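Local coordinates for protein lactococcus lactis MG1363 DpsA (Lactococcus lactis, PDB 1ZS3) that binds DNA with the help of an N-terminal helix and, as a twelve-subunit member of the Dps family, probably shields it from oxidative damage, at residues Val34-Phe39 against Ile85-Thr90; Lys134-Glu139 against Ala143-Val148; Asn42-Gln47 against Lys107-Glu112; Met127-Ala132 against Val149-Tyr154. One frame throughout, in Å; residues are numbered along the deposited sequence.

Interaction 1 (Val34-Phe39 against Ile85-Thr90)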
loop_
_atom_site.group_PDB
_atom_site.type_symbol
_atom_site.label_atom_id
_atom_site.label_comp_id
_atom_site.label_asym_id
_atom_site.label_seq_id
_atom_site.Cartn_x
_atom_site.Cartn_y
_atom_site.Cartn_z
ATOM N N VAL A 34 -20.378 21.898 -23.495
ATOM C CA VAL A 34 -19.096 21.579 -22.917
ATOM C C VAL A 34 -19.056 20.092 -22.792
ATOM O O VAL A 34 -18.117 19.479 -23.278
ATOM C CB VAL A 34 -18.901 22.215 -21.552
ATOM C CG1 VAL A 34 -17.701 21.624 -20.884
ATOM C CG2 VAL A 34 -18.747 23.702 -21.724
ATOM N N LEU A 35 -20.131 19.531 -22.237
ATOM C CA LEU A 35 -20.242 18.094 -22.034
ATOM C C LEU A 35 -20.263 17.293 -23.299
ATOM O O LEU A 35 -19.858 16.118 -23.310
ATOM C CB LEU A 35 -21.551 17.757 -21.321
ATOM C CG LEU A 35 -21.636 18.208 -19.879
ATOM C CD1 LEU A 35 -23.051 18.022 -19.417
ATOM C CD2 LEU A 35 -20.669 17.374 -19.031
ATOM N N SER A 36 -20.782 17.903 -24.358
ATOM C CA SER A 36 -20.928 17.155 -25.614
ATOM C C SER A 36 -19.551 17.146 -26.238
ATOM O O SER A 36 -19.111 16.101 -26.735
ATOM C CB SER A 36 -22.001 17.699 -26.558
ATOM O OG SER A 36 -23.311 17.303 -26.159
ATOM N N ASN A 37 -18.902 18.308 -26.212
ATOM C CA ASN A 37 -17.510 18.416 -26.599
ATOM C C ASN A 37 -16.624 17.400 -25.868
ATOM O O ASN A 37 -15.758 16.784 -26.482
ATOM C CB ASN A 37 -16.983 19.847 -26.392
ATOM C CG ASN A 37 -17.510 20.831 -27.451
ATOM O OD1 ASN A 37 -18.200 20.432 -28.379
ATOM N ND2 ASN A 37 -17.211 22.122 -27.283
ATOM N N LEU A 38 -16.842 17.206 -24.568
ATOM C CA LEU A 38 -16.060 16.277 -23.772
ATOM C C LEU A 38 -16.131 14.897 -24.384
ATOM O O LEU A 38 -15.110 14.248 -24.538
ATOM C CB LEU A 38 -16.529 16.233 -22.323
ATOM C CG LEU A 38 -16.097 17.437 -21.497
ATOM C CD1 LEU A 38 -16.782 17.333 -20.172
ATOM C CD2 LEU A 38 -14.569 17.523 -21.361
ATOM N N PHE A 39 -17.338 14.453 -24.718
ATOM C CA PHE A 39 -17.520 13.090 -25.175
ATOM C C PHE A 39 -17.038 12.875 -26.572
ATOM O O PHE A 39 -16.572 11.773 -26.889
ATOM C CB PHE A 39 -18.957 12.635 -25.034
ATOM C CG PHE A 39 -19.059 11.255 -24.530
ATOM C CD1 PHE A 39 -19.342 10.998 -23.208
ATOM C CD2 PHE A 39 -18.784 10.210 -25.360
ATOM C CE1 PHE A 39 -19.411 9.718 -22.750
ATOM C CE2 PHE A 39 -18.836 8.911 -24.902
ATOM C CZ PHE A 39 -19.157 8.669 -23.595
ATOM N N ILE A 85 -30.242 19.167 -16.321
ATOM C CA ILE A 85 -30.376 18.072 -17.223
ATOM C C ILE A 85 -29.184 18.089 -18.140
ATOM O O ILE A 85 -28.514 19.117 -18.341
ATOM C CB ILE A 85 -31.722 18.220 -18.008
ATOM C CG1 ILE A 85 -32.718 17.137 -17.555
ATOM C CG2 ILE A 85 -31.530 18.222 -19.534
ATOM C CD1 ILE A 85 -33.390 17.395 -16.200
ATOM N N VAL A 86 -28.901 16.914 -18.654
ATOM C CA VAL A 86 -27.599 16.630 -19.209
ATOM C C VAL A 86 -27.746 15.832 -20.498
ATOM O O VAL A 86 -28.563 14.902 -20.571
ATOM C CB VAL A 86 -26.759 15.916 -18.111
ATOM C CG1 VAL A 86 -25.898 14.801 -18.657
ATOM C CG2 VAL A 86 -25.911 16.944 -17.371
ATOM N N PRO A 87 -26.982 16.192 -21.518
ATOM C CA PRO A 87 -26.951 15.399 -22.747
ATOM C C PRO A 87 -26.477 13.994 -22.472
ATOM O O PRO A 87 -25.468 13.894 -21.785
ATOM C CB PRO A 87 -25.931 16.124 -23.612
ATOM C CG PRO A 87 -25.802 17.500 -23.016
ATOM C CD PRO A 87 -26.166 17.413 -21.606
ATOM N N SER A 88 -27.151 12.952 -22.962
ATOM C CA SER A 88 -26.799 11.587 -22.599
ATOM C C SER A 88 -26.998 10.568 -23.713
ATOM O O SER A 88 -27.139 9.359 -23.416
ATOM C CB SER A 88 -27.667 11.183 -21.419
ATOM O OG SER A 88 -29.027 11.103 -21.785
ATOM N N THR A 89 -27.008 11.013 -24.974
ATOM C CA THR A 89 -26.984 10.071 -26.146
ATOM C C THR A 89 -26.154 10.680 -27.283
ATOM O O THR A 89 -25.967 11.881 -27.351
ATOM C CB THR A 89 -28.385 9.909 -26.700
ATOM O OG1 THR A 89 -28.882 11.180 -27.179
ATOM C CG2 THR A 89 -29.378 9.440 -25.657
ATOM N N THR A 90 -25.748 9.834 -28.210
ATOM C CA THR A 90 -24.941 10.202 -29.401
ATOM C C THR A 90 -25.600 11.293 -30.203
ATOM O O THR A 90 -24.967 12.256 -30.650
ATOM C CB THR A 90 -24.808 8.978 -30.361
ATOM O OG1 THR A 90 -24.597 7.787 -29.600
ATOM C CG2 THR A 90 -23.554 9.082 -31.190
#
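Leu35 drives its CD1 methyl into the corner formed by Val86 and Pro87, and here the contact is tightest: CD1 of Leu35 lies 3.7 Å from CG2 of Val86 and 3.9 Å from CD of Pro87. The leucine runs roughly at right angles to both partners, so one methyl meets a branch of the valine and the flank of the pyrrolidine ring together. CG stands opposite the carbonyl carbon about the CA-CB bond (chi1 -69°), which directs the branched end off the helix toward the loop. A flexible aliphatic chain suits this place, as do the compact valine and the rigid proline facing it.

Ser36 adds less: its OG only lies against CB of Pro87, 3.8 Å away, and its hydrogen bond goes back to the carbonyl of Gly32 one turn earlier, a common way to keep a buried helical serine satisfied. Beyond, Ile85 at the start of the loop is exposed to solvent.

Thr89, next to last in the segment, is the N-cap of helix 90-96, its OG1 bound to the N of Glu92. The contact ties helix 27-51 to the long crossover between the second and third bundle helices, 55-81 and 111-138, which in Dps proteins carries a short extra helix, here 90-96. Phe72 of helix 55-81 backs Leu35, while Phe93 of helix 90-96 packs on both Ser36 and Pro87.

Interaction 2 (Lys134-Glu139 against Ala143-Val148)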
loop_
_atom_site.group_PDB
_atom_site.type_symbol
_atom_site.label_atom_id
_atom_site.label_comp_id
_atom_site.label_asym_id
_atom_site.label_seq_id
_atom_site.Cartn_x
_atom_site.Cartn_y
_atom_site.Cartn_z
ATOM N N LYS A 134 -18.566 31.851 -15.973
ATOM C CA LYS A 134 -19.172 33.148 -15.681
ATOM C C LYS A 134 -20.670 33.022 -15.377
ATOM O O LYS A 134 -21.168 33.680 -14.465
ATOM C CB LYS A 134 -18.968 34.133 -16.831
ATOM C CG LYS A 134 -17.517 34.551 -17.115
ATOM C CD LYS A 134 -17.478 35.572 -18.261
ATOM C CE LYS A 134 -16.070 35.838 -18.801
ATOM N NZ LYS A 134 -16.021 35.783 -20.337
ATOM N N LEU A 135 -21.391 32.184 -16.125
ATOM C CA LEU A 135 -22.833 31.988 -15.932
ATOM C C LEU A 135 -23.057 31.313 -14.614
ATOM O O LEU A 135 -23.957 31.699 -13.869
ATOM C CB LEU A 135 -23.491 31.164 -17.065
ATOM C CG LEU A 135 -23.511 31.826 -18.466
ATOM C CD1 LEU A 135 -24.325 31.017 -19.476
ATOM C CD2 LEU A 135 -23.980 33.294 -18.419
ATOM N N ALA A 136 -22.205 30.351 -14.269
ATOM C CA ALA A 136 -22.405 29.565 -13.067
ATOM C C ALA A 136 -22.284 30.458 -11.842
ATOM O O ALA A 136 -23.014 30.272 -10.868
ATOM C CB ALA A 136 -21.405 28.413 -13.013
ATOM N N ASN A 137 -21.398 31.451 -11.902
ATOM C CA ASN A 137 -21.206 32.344 -10.784
ATOM C C ASN A 137 -22.382 33.291 -10.610
ATOM O O ASN A 137 -22.767 33.577 -9.459
ATOM C CB ASN A 137 -19.879 33.120 -10.851
ATOM C CG ASN A 137 -18.654 32.220 -10.484
ATOM O OD1 ASN A 137 -17.704 32.141 -11.246
ATOM N ND2 ASN A 137 -18.722 31.525 -9.342
ATOM N N LYS A 138 -22.938 33.800 -11.729
ATOM C CA LYS A 138 -24.159 34.655 -11.752
ATOM C C LYS A 138 -25.283 33.873 -11.149
ATOM O O LYS A 138 -26.011 34.380 -10.311
ATOM C CB LYS A 138 -24.568 35.014 -13.191
ATOM C CG LYS A 138 -23.926 36.300 -13.781
ATOM C CD LYS A 138 -23.960 36.271 -15.331
ATOM C CE LYS A 138 -23.040 37.347 -15.978
ATOM N NZ LYS A 138 -23.582 37.890 -17.306
ATOM N N GLU A 139 -25.421 32.647 -11.593
ATOM C CA GLU A 139 -26.539 31.823 -11.134
ATOM C C GLU A 139 -26.363 31.376 -9.673
ATOM O O GLU A 139 -27.280 30.753 -9.135
ATOM C CB GLU A 139 -26.742 30.624 -12.087
ATOM C CG GLU A 139 -27.433 31.046 -13.381
ATOM C CD GLU A 139 -27.584 29.958 -14.416
ATOM O OE1 GLU A 139 -27.517 30.351 -15.603
ATOM O OE2 GLU A 139 -27.785 28.743 -14.090
ATOM N N ALA A 143 -20.635 25.307 -6.380
ATOM C CA ALA A 143 -19.867 24.057 -6.491
ATOM C C ALA A 143 -19.619 23.769 -7.956
ATOM O O ALA A 143 -18.526 23.403 -8.335
ATOM C CB ALA A 143 -20.577 22.892 -5.818
ATOM N N LEU A 144 -20.632 23.936 -8.777
ATOM C CA LEU A 144 -20.504 23.735 -10.205
ATOM C C LEU A 144 -19.436 24.660 -10.761
ATOM O O LEU A 144 -18.625 24.275 -11.568
ATOM C CB LEU A 144 -21.822 24.037 -10.888
ATOM C CG LEU A 144 -21.890 23.852 -12.407
ATOM C CD1 LEU A 144 -21.755 22.420 -12.772
ATOM C CD2 LEU A 144 -23.194 24.400 -12.933
ATOM N N ALA A 145 -19.455 25.915 -10.317
ATOM C CA ALA A 145 -18.529 26.886 -10.826
ATOM C C ALA A 145 -17.114 26.376 -10.577
ATOM O O ALA A 145 -16.279 26.423 -11.480
ATOM C CB ALA A 145 -18.762 28.258 -10.180
ATOM N N ALA A 146 -16.852 25.863 -9.374
ATOM C CA ALA A 146 -15.558 25.342 -8.975
ATOM C C ALA A 146 -15.109 24.164 -9.860
ATOM O O ALA A 146 -13.955 24.129 -10.310
ATOM C CB ALA A 146 -15.600 24.924 -7.536
ATOM N N GLY A 147 -16.006 23.195 -10.087
ATOM C CA GLY A 147 -15.740 22.075 -10.983
ATOM C C GLY A 147 -15.354 22.547 -12.382
ATOM O O GLY A 147 -14.462 22.010 -12.993
ATOM N N VAL A 148 -16.002 23.566 -12.898
ATOM C CA VAL A 148 -15.769 23.997 -14.262
ATOM C C VAL A 148 -14.467 24.786 -14.357
ATOM O O VAL A 148 -13.841 24.816 -15.406
ATOM C CB VAL A 148 -16.963 24.824 -14.783
ATOM C CG1 VAL A 148 -16.629 25.557 -16.069
ATOM C CG2 VAL A 148 -18.121 23.950 -15.040
#
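Ala136 and Ala145 meet methyl to methyl, their CB atoms 3.9 Å apart, where two antiparallel helices come together beside the turn that joins them. With side chains this small, the backbones can draw in until the CA atoms of Ala136 and Ala145 are 5.2 Å apart and the short axes approach to 8.5 Å at an angle of 163°. Alanine suits both places because its methyl lets the helices come this close.

Leu144 touches the flank of this alanine pair lightly. From its CB, still 4.9 Å from the Ala136 CB, the chain goes to CG, set anti to the backbone N (chi1 -179°), and CG is 4.6 Å from that same Ala136 CB. At the fork the two methyls part. CD2, which continues the chain in extended fashion away from CA, comes closest, 4.4 Å from the Ala136 CB; CD1 turns off to 6.0 Å from it, and the leucine as a whole serves the bundle interior, packing also on Leu31, Ile75, Leu78 and Leu79.

On the other flank lies Asn137. It is solvent-exposed, which suits a polar residue, and the end of its side chain lies against the Ala145 methyl.

Helix 111-138 runs into the turn and helix 142-165 out of it, an antiparallel helical hairpin, with helix 27-51 and helix 55-81 both lying against the Leu144 side of the pair.

Interaction 3 (Asn42-Gln47 against Lys107-Glu112); sequences NIRLTQ and KYWTDE
Lys107 NZ is gripped from a neighbouring subunit, by a salt bridge with Glu92 and by a hydrogen bond to Ser88 OG, with a weak one to Val86 O. The same Ser88 OG of that subunit takes the amide nitrogen NE2 of Gln47, so the two residues that meet here also converge on one hydroxyl across the interface. Long polar side chains suit the task, since both must reach past their own backbone into another chain.

Within the subunit the meeting is light. Gln47 extends fully, with chi1 165° and chi2 177°, and its CD comes to 4.5 Å from the Lys107 N, a loose approach. CG of Lys107 lies over the centre of the Tyr108 ring, 3.7 Å above its plane.

Arg44 makes the second touch. Its NH1 approaches CZ3 of Trp109 obliquely at 4.3 Å, and the guanidinium is positioned further by a hydrogen bond to Ser117 and a cation-pi contact with Phe118. An arginine fits because one flat charged group can serve a hydroxyl and an aromatic ring, that of Phe118, at once, while grazing Trp109.

The helical partner is itself well tied. Asn42 O receives both Thr46 N, at 2.7 Å, and Thr46 OG1, at 2.6 Å, from opposite faces of its plane.

The contact lays helix 27-51 against the loop leading into helix 111-138, whose N-cap position is Thr110, though its side chain makes no capping bond; Trp109 also packs on Leu114 of that helix's first turns.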
loop_
_atom_site.group_PDB
_atom_site.type_symbol
_atom_site.label_atom_id
_atom_site.label_comp_id
_atom_site.label_asym_id
_atom_site.label_seq_id
_atom_site.Cartn_x
_atom_site.Cartn_y
_atom_site.Cartn_z
ATOM N N ASN A 42 -13.395 12.627 -26.328
ATOM C CA ASN A 42 -13.130 11.285 -25.849
ATOM C C ASN A 42 -12.925 10.277 -26.972
ATOM O O ASN A 42 -11.999 9.457 -26.943
ATOM C CB ASN A 42 -14.251 10.823 -24.901
ATOM C CG ASN A 42 -14.062 9.414 -24.415
ATOM O OD1 ASN A 42 -14.987 8.619 -24.431
ATOM N ND2 ASN A 42 -12.865 9.113 -23.959
ATOM N N ILE A 43 -13.800 10.330 -27.957
ATOM C CA ILE A 43 -13.770 9.382 -29.076
ATOM C C ILE A 43 -12.578 9.701 -29.965
ATOM O O ILE A 43 -11.866 8.828 -30.439
ATOM C CB ILE A 43 -15.093 9.436 -29.885
ATOM C CG1 ILE A 43 -16.295 9.439 -28.924
ATOM C CG2 ILE A 43 -15.115 8.321 -30.926
ATOM C CD1 ILE A 43 -17.266 8.295 -29.085
ATOM N N ARG A 44 -12.342 10.971 -30.163
ATOM C CA ARG A 44 -11.239 11.433 -30.975
ATOM C C ARG A 44 -9.908 11.047 -30.380
ATOM O O ARG A 44 -8.975 10.737 -31.117
ATOM C CB ARG A 44 -11.334 12.964 -31.138
ATOM C CG ARG A 44 -12.120 13.445 -32.367
ATOM C CD ARG A 44 -11.222 13.774 -33.540
ATOM N NE ARG A 44 -10.487 15.022 -33.289
ATOM C CZ ARG A 44 -9.231 15.265 -33.667
ATOM N NH1 ARG A 44 -8.490 14.368 -34.330
ATOM N NH2 ARG A 44 -8.719 16.443 -33.354
ATOM N N LEU A 45 -9.826 11.063 -29.046
ATOM C CA LEU A 45 -8.620 10.763 -28.282
ATOM C C LEU A 45 -8.526 9.297 -28.127
ATOM O O LEU A 45 -7.433 8.774 -28.086
ATOM C CB LEU A 45 -8.664 11.405 -26.887
ATOM C CG LEU A 45 -8.438 12.927 -26.887
ATOM C CD1 LEU A 45 -8.959 13.576 -25.650
ATOM C CD2 LEU A 45 -6.943 13.267 -27.089
ATOM N N THR A 46 -9.665 8.602 -28.008
ATOM C CA THR A 46 -9.702 7.166 -28.143
ATOM C C THR A 46 -9.183 6.690 -29.501
ATOM O O THR A 46 -8.418 5.717 -29.575
ATOM C CB THR A 46 -11.114 6.667 -27.970
ATOM O OG1 THR A 46 -11.557 6.921 -26.629
ATOM C CG2 THR A 46 -11.177 5.164 -28.089
ATOM N N GLN A 47 -9.587 7.343 -30.592
ATOM C CA GLN A 47 -9.055 6.993 -31.913
ATOM C C GLN A 47 -7.542 7.206 -31.967
ATOM O O GLN A 47 -6.808 6.299 -32.368
ATOM C CB GLN A 47 -9.737 7.836 -33.003
ATOM C CG GLN A 47 -9.003 7.823 -34.376
ATOM C CD GLN A 47 -9.740 8.591 -35.450
ATOM O OE1 GLN A 47 -9.626 9.821 -35.517
ATOM N NE2 GLN A 47 -10.492 7.877 -36.284
ATOM N N LYS A 107 -6.670 8.023 -38.670
ATOM C CA LYS A 107 -5.819 6.861 -38.417
ATOM C C LYS A 107 -4.540 6.821 -39.234
ATOM O O LYS A 107 -3.539 6.225 -38.851
ATOM C CB LYS A 107 -6.613 5.560 -38.557
ATOM C CG LYS A 107 -7.200 5.222 -39.911
ATOM C CD LYS A 107 -8.221 4.068 -39.818
ATOM C CE LYS A 107 -9.685 4.562 -39.780
ATOM N NZ LYS A 107 -10.702 3.723 -38.993
ATOM N N TYR A 108 -4.508 7.535 -40.357
ATOM C CA TYR A 108 -3.337 7.623 -41.235
ATOM C C TYR A 108 -2.642 8.970 -41.173
ATOM O O TYR A 108 -1.701 9.205 -41.923
ATOM C CB TYR A 108 -3.738 7.359 -42.706
ATOM C CG TYR A 108 -4.522 6.103 -42.927
ATOM C CD1 TYR A 108 -3.958 4.861 -42.663
ATOM C CD2 TYR A 108 -5.836 6.154 -43.397
ATOM C CE1 TYR A 108 -4.672 3.697 -42.851
ATOM C CE2 TYR A 108 -6.556 4.997 -43.592
ATOM C CZ TYR A 108 -5.971 3.769 -43.313
ATOM O OH TYR A 108 -6.680 2.604 -43.496
ATOM N N TRP A 109 -3.140 9.886 -40.340
ATOM C CA TRP A 109 -2.421 11.114 -40.048
ATOM C C TRP A 109 -1.128 10.800 -39.330
ATOM O O TRP A 109 -0.963 9.734 -38.752
ATOM C CB TRP A 109 -3.239 12.038 -39.144
ATOM C CG TRP A 109 -4.413 12.704 -39.757
ATOM C CD1 TRP A 109 -4.975 12.439 -40.977
ATOM C CD2 TRP A 109 -5.220 13.751 -39.171
ATOM N NE1 TRP A 109 -6.080 13.251 -41.176
ATOM C CE2 TRP A 109 -6.224 14.069 -40.082
ATOM C CE3 TRP A 109 -5.151 14.459 -37.961
ATOM C CZ2 TRP A 109 -7.205 15.058 -39.831
ATOM C CZ3 TRP A 109 -6.119 15.439 -37.709
ATOM C CH2 TRP A 109 -7.101 15.729 -38.640
ATOM N N THR A 110 -0.243 11.786 -39.318
ATOM C CA THR A 110 0.968 11.668 -38.570
ATOM C C THR A 110 0.757 12.126 -37.111
ATOM O O THR A 110 -0.200 12.848 -36.795
ATOM C CB THR A 110 2.024 12.469 -39.299
ATOM O OG1 THR A 110 3.310 11.965 -38.924
ATOM C CG2 THR A 110 2.053 13.940 -38.851
ATOM N N ASP A 111 1.642 11.656 -36.234
ATOM C CA ASP A 111 1.608 11.981 -34.826
ATOM C C ASP A 111 1.671 13.462 -34.589
ATOM O O ASP A 111 0.939 13.971 -33.759
ATOM C CB ASP A 111 2.721 11.249 -34.068
ATOM C CG ASP A 111 2.504 9.763 -34.031
ATOM O OD1 ASP A 111 3.366 9.074 -33.453
ATOM O OD2 ASP A 111 1.520 9.208 -34.569
ATOM N N GLU A 112 2.554 14.166 -35.298
ATOM C CA GLU A 112 2.653 15.612 -35.173
ATOM C C GLU A 112 1.318 16.264 -35.515
ATOM O O GLU A 112 0.882 17.225 -34.869
ATOM C CB GLU A 112 3.789 16.181 -36.037
ATOM C CG GLU A 112 5.203 15.639 -35.688
ATOM C CD GLU A 112 5.513 14.153 -36.103
ATOM O OE1 GLU A 112 6.013 13.371 -35.238
ATOM O OE2 GLU A 112 5.277 13.733 -37.268
#

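Interaction 4 (Met127-Ala132 against Val149-Tyr154)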
loop_
_atom_site.group_PDB
_atom_site.type_symbol
_atom_site.label_atom_id
_atom_site.label_comp_id
_atom_site.label_asym_id
_atom_site.label_seq_id
_atom_site.Cartn_x
_atom_site.Cartn_y
_atom_site.Cartn_z
ATOM N N MET A 127 -13.576 28.359 -25.245
ATOM C CA MET A 127 -14.535 29.457 -25.513
ATOM C C MET A 127 -15.855 29.222 -24.789
ATOM O O MET A 127 -16.440 30.179 -24.294
ATOM C CB MET A 127 -14.834 29.596 -27.023
ATOM C CG MET A 127 -13.720 30.236 -27.890
ATOM S SD MET A 127 -13.823 29.629 -29.627
ATOM C CE MET A 127 -11.961 29.250 -30.087
ATOM N N PHE A 128 -16.289 27.964 -24.715
ATOM C CA PHE A 128 -17.539 27.573 -24.086
ATOM C C PHE A 128 -17.461 27.373 -22.564
ATOM O O PHE A 128 -18.465 27.563 -21.872
ATOM C CB PHE A 128 -18.027 26.279 -24.726
ATOM C CG PHE A 128 -18.370 26.402 -26.178
ATOM C CD1 PHE A 128 -17.377 26.534 -27.142
ATOM C CD2 PHE A 128 -19.705 26.403 -26.590
ATOM C CE1 PHE A 128 -17.702 26.648 -28.481
ATOM C CE2 PHE A 128 -20.020 26.516 -27.926
ATOM C CZ PHE A 128 -19.018 26.633 -28.876
ATOM N N ILE A 129 -16.304 26.901 -22.078
ATOM C CA ILE A 129 -16.090 26.629 -20.657
ATOM C C ILE A 129 -16.042 27.961 -19.950
ATOM O O ILE A 129 -16.703 28.136 -18.948
ATOM C CB ILE A 129 -14.788 25.786 -20.507
ATOM C CG1 ILE A 129 -15.087 24.315 -20.834
ATOM C CG2 ILE A 129 -14.197 25.921 -19.166
ATOM C CD1 ILE A 129 -13.874 23.466 -21.265
ATOM N N THR A 130 -15.227 28.852 -20.501
ATOM C CA THR A 130 -15.108 30.238 -20.055
ATOM C C THR A 130 -16.466 30.853 -19.727
ATOM O O THR A 130 -16.655 31.421 -18.651
ATOM C CB THR A 130 -14.334 31.041 -21.112
ATOM O OG1 THR A 130 -12.930 30.979 -20.808
ATOM C CG2 THR A 130 -14.641 32.515 -21.084
ATOM N N ARG A 131 -17.394 30.708 -20.656
ATOM C CA ARG A 131 -18.725 31.254 -20.533
ATOM C C ARG A 131 -19.490 30.530 -19.443
ATOM O O ARG A 131 -20.185 31.159 -18.663
ATOM C CB ARG A 131 -19.470 31.178 -21.882
ATOM C CG ARG A 131 -18.967 32.200 -22.914
ATOM C CD ARG A 131 -19.880 32.386 -24.151
ATOM N NE ARG A 131 -19.294 31.762 -25.353
ATOM C CZ ARG A 131 -19.917 31.633 -26.536
ATOM N NH1 ARG A 131 -19.269 31.055 -27.554
ATOM N NH2 ARG A 131 -21.177 32.062 -26.692
ATOM N N ALA A 132 -19.374 29.208 -19.373
ATOM C CA ALA A 132 -20.100 28.460 -18.371
ATOM C C ALA A 132 -19.607 28.800 -16.920
ATOM O O ALA A 132 -20.367 28.721 -15.960
ATOM C CB ALA A 132 -19.996 26.992 -18.634
ATOM N N VAL A 149 -14.041 25.382 -13.247
ATOM C CA VAL A 149 -12.758 26.048 -13.207
ATOM C C VAL A 149 -11.663 24.987 -13.293
ATOM O O VAL A 149 -10.634 25.149 -13.952
ATOM C CB VAL A 149 -12.605 26.926 -11.944
ATOM C CG1 VAL A 149 -11.157 27.362 -11.753
ATOM C CG2 VAL A 149 -13.528 28.157 -11.999
ATOM N N GLU A 150 -11.875 23.868 -12.637
ATOM C CA GLU A 150 -10.892 22.831 -12.658
ATOM C C GLU A 150 -10.662 22.476 -14.109
ATOM O O GLU A 150 -9.528 22.444 -14.543
ATOM C CB GLU A 150 -11.375 21.642 -11.863
ATOM C CG GLU A 150 -10.731 21.494 -10.484
ATOM C CD GLU A 150 -11.271 20.266 -9.770
ATOM O OE1 GLU A 150 -10.984 19.110 -10.229
ATOM O OE2 GLU A 150 -12.047 20.479 -8.804
ATOM N N LEU A 151 -11.744 22.243 -14.853
ATOM C CA LEU A 151 -11.683 21.817 -16.250
ATOM C C LEU A 151 -10.961 22.827 -17.148
ATOM O O LEU A 151 -10.133 22.443 -17.988
ATOM C CB LEU A 151 -13.104 21.598 -16.748
ATOM C CG LEU A 151 -13.284 21.196 -18.199
ATOM C CD1 LEU A 151 -12.385 20.044 -18.580
ATOM C CD2 LEU A 151 -14.728 20.822 -18.447
ATOM N N TYR A 152 -11.278 24.101 -16.971
ATOM C CA TYR A 152 -10.604 25.154 -17.661
ATOM C C TYR A 152 -9.099 25.047 -17.510
ATOM O O TYR A 152 -8.381 25.128 -18.500
ATOM C CB TYR A 152 -11.086 26.470 -17.098
ATOM C CG TYR A 152 -10.350 27.644 -17.645
ATOM C CD1 TYR A 152 -9.599 28.459 -16.801
ATOM C CD2 TYR A 152 -10.352 27.907 -19.008
ATOM C CE1 TYR A 152 -8.899 29.526 -17.304
ATOM C CE2 TYR A 152 -9.636 28.961 -19.524
ATOM C CZ TYR A 152 -8.913 29.762 -18.650
ATOM O OH TYR A 152 -8.198 30.796 -19.089
ATOM N N GLY A 153 -8.610 24.854 -16.282
ATOM C CA GLY A 153 -7.184 24.802 -16.010
ATOM C C GLY A 153 -6.558 23.513 -16.537
ATOM O O GLY A 153 -5.435 23.540 -16.991
ATOM N N TYR A 154 -7.272 22.400 -16.477
ATOM C CA TYR A 154 -6.781 21.159 -17.055
ATOM C C TYR A 154 -6.599 21.264 -18.574
ATOM O O TYR A 154 -5.598 20.825 -19.112
ATOM C CB TYR A 154 -7.719 20.026 -16.765
ATOM C CG TYR A 154 -7.333 18.761 -17.492
ATOM C CD1 TYR A 154 -6.215 18.011 -17.085
ATOM C CD2 TYR A 154 -8.062 18.307 -18.595
ATOM C CE1 TYR A 154 -5.868 16.838 -17.725
ATOM C CE2 TYR A 154 -7.714 17.134 -19.245
ATOM C CZ TYR A 154 -6.606 16.417 -18.809
ATOM O OH TYR A 154 -6.255 15.282 -19.460
#
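The ring of Tyr152 is met obliquely from the facing helix by two groups, the CG2 methyl of Ile129 and the hydroxyl of Thr130. Thr130 OG1 comes to 4.1 Å from Tyr152 CE2, the two side chains lying alongside and pointing the same way. The phenol end leaves the subunit: Tyr152 OH is hydrogen-bonded to Glu82 of a neighbouring subunit, for which a long side chain with a polar tip is well suited.

Nearer the backbone, Ile129 does the filling. Its branches part at CB: CG2, anti to the backbone N, lies 3.8 Å from CB of Tyr152, while the longer arm ends in CD1, 3.9 Å from CG of Leu151. Leu151 and Ile129 run roughly crosswise to each other. A beta-branched residue suits this spot because one side chain can seat a methyl against each of two successive residues.

Helices 111-138 and 142-165 are neighbours in the antiparallel four-helix bundle of the ferritin-like fold; here their short axes pass 9.6 Å apart at 152°.

With an alanine here instead of Ile129, both the CG2 contact to Tyr152 and the CD1 contact to Leu151 are gone, which is likely to open a gap between the two helices.

Inward, Ile129 and Leu151 both rest on Val34 of helix 27-51, and Leu151 also reaches Tyr71 and Ile75 of helix 55-81.

In the fold
Helix 27-51 carries one side of interactions 1 and 3, whose centres are 20 Å apart and whose segments alternate along the chain; both reach the second subunit, so this helix and the two loops it packs against take part in that interface. Interactions 2 and 4 join helices 111-138 and 142-165, their centres 10 Å apart, with 2 lying between the segments of 4 in sequence, like successive rungs of a hairpin. Interaction 1 meets interaction 4 through Val34, which packs on Ile129 and Leu151 and links the two helix pairs in the bundle core. Interactions 2 and 3 lie 32 Å apart, on opposite sides of the chain's centre, near the two ends of helix 111-138.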